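Local coordinates for protein CarG (Serratia, PDB 4O7J) that probably confers intrinsic resistance to carbapenem antibiotics and structurally resembles lysozyme inhibitors, at residues A[92-97]-A[107-112]; A[77-82]-A[142-147]. One frame throughout, in Å; residues are numbered along the deposited sequence.

Interaction 1 of 2, residues A[92-97]-A[107-112]; sequences VTARKT and VSLTIY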
loop_
_atom_site.group_PDB
_atom_site.type_symbol
_atom_site.label_atom_id
_atom_site.label_comp_id
_atom_site.label_asym_id
_atom_site.label_seq_id
_atom_site.Cartn_x
_atom_site.Cartn_y
_atom_site.Cartn_z
ATOM N N VAL A 92 6.546 -5.197 15.168
ATOM C CA VAL A 92 7.759 -5.945 15.403
ATOM C C VAL A 92 8.150 -6.733 14.177
ATOM O O VAL A 92 7.400 -7.603 13.702
ATOM C CB VAL A 92 7.636 -6.864 16.596
ATOM C CG1 VAL A 92 9.019 -7.497 16.885
ATOM C CG2 VAL A 92 7.159 -6.055 17.806
ATOM N N THR A 93 9.307 -6.373 13.627
ATOM C CA THR A 93 9.848 -7.036 12.448
ATOM C C THR A 93 10.812 -8.098 12.933
ATOM O O THR A 93 11.772 -7.776 13.652
ATOM C CB THR A 93 10.525 -6.065 11.447
ATOM O OG1 THR A 93 9.555 -5.128 10.972
ATOM C CG2 THR A 93 11.102 -6.808 10.230
ATOM N N ALA A 94 10.572 -9.355 12.547
ATOM C CA ALA A 94 11.557 -10.423 12.789
ATOM C C ALA A 94 12.333 -10.657 11.502
ATOM O O ALA A 94 11.720 -10.895 10.403
ATOM C CB ALA A 94 10.846 -11.658 13.174
ATOM N N ARG A 95 13.665 -10.683 11.562
ATOM C CA ARG A 95 14.445 -10.892 10.363
ATOM C C ARG A 95 15.594 -11.863 10.683
ATOM O O ARG A 95 16.282 -11.658 11.664
ATOM C CB ARG A 95 15.033 -9.539 9.867
ATOM C CG ARG A 95 15.839 -9.654 8.570
ATOM C CD ARG A 95 16.192 -8.329 7.910
ATOM N NE ARG A 95 17.164 -7.636 8.742
ATOM C CZ ARG A 95 18.489 -7.869 8.762
ATOM N NH1 ARG A 95 19.077 -8.746 7.955
ATOM N NH2 ARG A 95 19.238 -7.189 9.612
ATOM N N LYS A 96 15.803 -12.855 9.820
ATOM C CA LYS A 96 17.043 -13.695 9.815
ATOM C C LYS A 96 18.202 -12.862 9.390
ATOM O O LYS A 96 18.177 -12.222 8.309
ATOM C CB LYS A 96 16.862 -14.913 8.948
ATOM C CG LYS A 96 15.728 -15.812 9.420
ATOM C CD LYS A 96 15.680 -17.162 8.766
ATOM C CE LYS A 96 16.877 -18.007 9.165
ATOM N NZ LYS A 96 16.851 -19.272 8.491
ATOM N N THR A 97 19.239 -12.783 10.224
ATOM C CA THR A 97 20.334 -11.827 9.982
ATOM C C THR A 97 21.591 -12.392 9.285
ATOM O O THR A 97 22.402 -11.636 8.804
ATOM C CB THR A 97 20.752 -11.120 11.286
ATOM O OG1 THR A 97 21.183 -12.089 12.205
ATOM C CG2 THR A 97 19.547 -10.346 11.905
ATOM N N VAL A 107 18.105 -14.383 14.619
ATOM C CA VAL A 107 16.969 -13.617 14.194
ATOM C C VAL A 107 17.016 -12.354 15.027
ATOM O O VAL A 107 17.193 -12.451 16.268
ATOM C CB VAL A 107 15.588 -14.344 14.408
ATOM C CG1 VAL A 107 14.454 -13.388 14.056
ATOM C CG2 VAL A 107 15.472 -15.635 13.646
ATOM N N SER A 108 16.852 -11.181 14.404
ATOM C CA SER A 108 16.668 -9.923 15.091
ATOM C C SER A 108 15.219 -9.523 15.173
ATOM O O SER A 108 14.435 -9.834 14.254
ATOM C CB SER A 108 17.421 -8.755 14.438
ATOM O OG SER A 108 17.025 -8.502 13.146
ATOM N N LEU A 109 14.892 -8.776 16.240
ATOM C CA LEU A 109 13.541 -8.240 16.425
ATOM C C LEU A 109 13.616 -6.787 16.566
ATOM O O LEU A 109 14.276 -6.316 17.498
ATOM C CB LEU A 109 12.867 -8.868 17.630
ATOM C CG LEU A 109 12.546 -10.363 17.609
ATOM C CD1 LEU A 109 12.392 -10.878 19.032
ATOM C CD2 LEU A 109 11.330 -10.714 16.737
ATOM N N THR A 110 13.050 -6.071 15.564
ATOM C CA THR A 110 13.065 -4.603 15.518
ATOM C C THR A 110 11.673 -4.177 15.942
ATOM O O THR A 110 10.668 -4.612 15.371
ATOM C CB THR A 110 13.407 -4.034 14.161
ATOM O OG1 THR A 110 14.605 -4.642 13.749
ATOM C CG2 THR A 110 13.537 -2.526 14.204
ATOM N N ILE A 111 11.626 -3.411 17.020
ATOM C CA ILE A 111 10.414 -2.919 17.641
ATOM C C ILE A 111 10.201 -1.501 17.202
ATOM O O ILE A 111 11.064 -0.592 17.443
ATOM C CB ILE A 111 10.569 -2.912 19.194
ATOM C CG1 ILE A 111 11.134 -4.225 19.751
ATOM C CG2 ILE A 111 9.281 -2.463 19.859
ATOM C CD1 ILE A 111 10.258 -5.401 19.544
ATOM N N TYR A 112 9.032 -1.252 16.611
ATOM C CA TYR A 112 8.668 0.102 16.200
ATOM C C TYR A 112 7.501 0.593 17.022
ATOM O O TYR A 112 6.580 -0.170 17.336
ATOM C CB TYR A 112 8.215 0.142 14.759
ATOM C CG TYR A 112 9.244 -0.204 13.734
ATOM C CD1 TYR A 112 10.136 0.782 13.259
ATOM C CD2 TYR A 112 9.419 -1.490 13.311
ATOM C CE1 TYR A 112 11.117 0.450 12.334
ATOM C CE2 TYR A 112 10.386 -1.837 12.399
ATOM C CZ TYR A 112 11.237 -0.858 11.915
ATOM O OH TYR A 112 12.170 -1.190 11.014
HETATM O O HOH W 1 14.597 -7.209 12.740
#

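Interaction 2 of 2, residues A[77-82]-A[142-147]; sequences VQDNRL and SADEAY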
loop_
_atom_site.group_PDB
_atom_site.type_symbol
_atom_site.label_atom_id
_atom_site.label_comp_id
_atom_site.label_asym_id
_atom_site.label_seq_id
_atom_site.Cartn_x
_atom_site.Cartn_y
_atom_site.Cartn_z
ATOM N N VAL A 77 12.100 -15.608 5.994
ATOM C CA VAL A 77 13.294 -14.836 6.297
ATOM C C VAL A 77 12.968 -13.474 6.988
ATOM O O VAL A 77 13.780 -12.948 7.709
ATOM C CB VAL A 77 14.211 -14.687 5.079
ATOM C CG1 VAL A 77 14.736 -16.068 4.627
ATOM C CG2 VAL A 77 13.477 -14.057 3.941
ATOM N N GLN A 78 11.789 -12.910 6.748
ATOM C CA GLN A 78 11.378 -11.705 7.368
ATOM C C GLN A 78 9.869 -11.765 7.595
ATOM O O GLN A 78 9.120 -12.243 6.720
ATOM C CB GLN A 78 11.768 -10.499 6.496
ATOM C CG GLN A 78 11.493 -9.129 7.076
ATOM C CD GLN A 78 12.444 -8.042 6.497
ATOM O OE1 GLN A 78 13.561 -8.323 6.088
ATOM N NE2 GLN A 78 12.018 -6.828 6.507
ATOM N N ASP A 79 9.441 -11.297 8.778
ATOM C CA ASP A 79 8.011 -11.238 9.145
ATOM C C ASP A 79 7.746 -9.976 9.895
ATOM O O ASP A 79 8.672 -9.319 10.378
ATOM C CB ASP A 79 7.587 -12.421 9.978
ATOM C CG ASP A 79 6.110 -12.718 9.931
ATOM O OD1 ASP A 79 5.322 -12.130 9.121
ATOM O OD2 ASP A 79 5.726 -13.586 10.745
ATOM N N ASN A 80 6.486 -9.568 9.935
ATOM C CA ASN A 80 6.036 -8.437 10.726
ATOM C C ASN A 80 4.830 -8.817 11.516
ATOM O O ASN A 80 3.981 -9.542 11.022
ATOM C CB ASN A 80 5.712 -7.225 9.812
ATOM C CG ASN A 80 6.821 -6.924 8.866
ATOM O OD1 ASN A 80 7.784 -6.278 9.222
ATOM N ND2 ASN A 80 6.699 -7.406 7.655
ATOM N N ARG A 81 4.740 -8.346 12.767
ATOM C CA ARG A 81 3.618 -8.692 13.585
ATOM C C ARG A 81 3.274 -7.548 14.527
ATOM O O ARG A 81 4.151 -6.919 15.075
ATOM C CB ARG A 81 3.874 -10.048 14.314
ATOM C CG ARG A 81 2.678 -10.615 15.057
ATOM C CD ARG A 81 2.857 -12.079 15.496
ATOM N NE ARG A 81 3.118 -12.984 14.395
ATOM C CZ ARG A 81 3.426 -14.281 14.539
ATOM N NH1 ARG A 81 3.524 -14.819 15.740
ATOM N NH2 ARG A 81 3.678 -15.003 13.464
ATOM N N LEU A 82 1.967 -7.302 14.686
ATOM C CA LEU A 82 1.471 -6.311 15.598
ATOM C C LEU A 82 1.179 -6.819 16.977
ATOM O O LEU A 82 0.540 -7.894 17.151
ATOM C CB LEU A 82 0.240 -5.667 14.962
ATOM C CG LEU A 82 -0.169 -4.246 15.194
ATOM C CD1 LEU A 82 0.882 -3.212 14.849
ATOM C CD2 LEU A 82 -1.505 -4.058 14.470
ATOM N N SER A 142 12.699 -20.251 10.902
ATOM C CA SER A 142 11.781 -19.281 10.315
ATOM C C SER A 142 11.686 -18.095 11.236
ATOM O O SER A 142 11.688 -18.232 12.488
ATOM C CB SER A 142 10.388 -19.950 10.102
ATOM O OG SER A 142 9.539 -19.100 9.341
ATOM N N ALA A 143 11.733 -16.888 10.666
ATOM C CA ALA A 143 11.823 -15.657 11.477
ATOM C C ALA A 143 10.653 -15.483 12.427
ATOM O O ALA A 143 10.845 -15.033 13.554
ATOM C CB ALA A 143 11.944 -14.415 10.570
ATOM N N ASP A 144 9.467 -15.926 12.016
ATOM C CA ASP A 144 8.264 -15.806 12.828
ATOM C C ASP A 144 8.350 -16.662 14.125
ATOM O O ASP A 144 7.645 -16.358 15.097
ATOM C CB ASP A 144 7.025 -16.225 12.049
ATOM C CG ASP A 144 7.181 -17.581 11.449
ATOM O OD1 ASP A 144 8.116 -17.720 10.637
ATOM O OD2 ASP A 144 6.438 -18.497 11.819
ATOM N N GLU A 145 9.230 -17.650 14.137
ATOM C CA GLU A 145 9.390 -18.414 15.361
ATOM C C GLU A 145 9.910 -17.567 16.551
ATOM O O GLU A 145 9.635 -17.892 17.669
ATOM C CB GLU A 145 10.239 -19.634 15.130
ATOM C CG GLU A 145 9.671 -20.732 14.253
ATOM C CD GLU A 145 10.759 -21.782 14.086
ATOM O OE1 GLU A 145 11.464 -21.728 13.100
ATOM O OE2 GLU A 145 10.996 -22.528 15.068
ATOM N N ALA A 146 10.674 -16.521 16.271
ATOM C CA ALA A 146 11.258 -15.679 17.287
ATOM C C ALA A 146 10.199 -14.847 18.026
ATOM O O ALA A 146 10.461 -14.296 19.058
ATOM C CB ALA A 146 12.319 -14.765 16.706
ATOM N N TYR A 147 8.987 -14.759 17.495
ATOM C CA TYR A 147 7.926 -13.933 18.170
ATOM C C TYR A 147 7.540 -14.613 19.499
ATOM O O TYR A 147 6.965 -13.984 20.380
ATOM C CB TYR A 147 6.659 -13.779 17.317
ATOM C CG TYR A 147 6.834 -12.851 16.153
ATOM C CD1 TYR A 147 7.256 -11.558 16.347
ATOM C CD2 TYR A 147 6.573 -13.241 14.882
ATOM C CE1 TYR A 147 7.505 -10.719 15.316
ATOM C CE2 TYR A 147 6.777 -12.393 13.843
ATOM C CZ TYR A 147 7.240 -11.111 14.064
ATOM O OH TYR A 147 7.370 -10.265 12.994
#

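Interaction 1 of 2, residues A[92-97]-A[107-112]
Val92 opens the pairing against Ile111 as a non-hydrogen-bonded antiparallel pair, its CG1 3.6 Å from Ile111 CD1 with the two side chains side by side and pointing the same way. Placing CG1 anti to the backbone N (chi1 -173°) also sets that methyl within 4.0 Å of Leu109 CD2. Thr93 and Thr110 exchange both backbone hydrogen bonds, Thr93 N to Thr110 O at 2.8 Å and Thr110 N to Thr93 O at 2.9 Å. A bound water donates a further bond to Thr93 O, bridging this backbone oxygen and the hydroxyls of Ser108 and Thr110. Thr93 OG1 lies at the edge of the Tyr112 ring but bonds to Asn80. Ala94 returns to the other face, where its CB meets Leu109 CD2 at 3.7 Å. Arg95 and Ser108 form the second hydrogen-bonded antiparallel pair, again with both N-H...O bonds. Lys96 then packs its CG against Val107 CG2 while NZ is held by carbonyls including that of Asp103. Beyond the strand, Thr97 CG2 touches Ser108 OG at 3.4 Å. The hairpin forms the middle of a four-stranded antiparallel sheet, between strands 78-85 and 126-135, with helix 152-155 against Val92, Leu109 and Ile111.

Interaction 2 of 2, residues A[77-82]-A[142-147]
A 3-10 segment, 143-147, packs against strand 78-85, the outermost of the four-stranded sheet, starting at the classic beta bulge where Val77 and Gln78 both face Tyr67. Its first foothold is Ala143, whose CB sits 3.7 Å from Val77 O. Tyr147 does most of the work: its ring is inserted beside the strand, and its OH comes within 3.1 Å of Asp79 O, but its hydrogen bond is to Val92 O of the next strand. Arg81 CB sits over the ring face in a CH-pi contact, 3.8 Å from the ring centroid. With CG anti to the backbone N (chi1 -172°) and a bend at chi3, the chain carries the guanidinium on to the CD2 side. There Tyr147 CD2 lies over the centre of the Arg81 guanidinium, 3.3 Å above its plane, the two planes inclined by 34°. Asp79 approaches the same ring from its edge, OD2 3.5 Å from Tyr147 CE2, and joins Arg81 NH2 in a long salt bridge of 3.7 Å, which may help to steady the guanidinium beside the tyrosine's CD2 edge. The same carboxylate oxygen closes on the 3-10 segment a second time, Asp79 OD2 coming within 3.2 Å of Asp144 CB.

Together the two contacts illustrate how a sheet is held within itself and covered on one side. Interaction 1 is largely buried and joins neighbouring strands of a beta hairpin through a regular ladder of backbone hydrogen bonds. Interaction 2 is only partly buried and has no hydrogen bond between its segments, relying on an aromatic ring, an arginine and methyl and methylene groups set against oxygen atoms to hold a 3-10 turn of chain against the outermost strand of the four-stranded sheet. They meet because strands 78-85 and 88-96 are adjacent, and two side-chain hydrogen bonds cross between the contacts. Tyr147 thus bonds to strand 88-96 while its segment packs on 77-82.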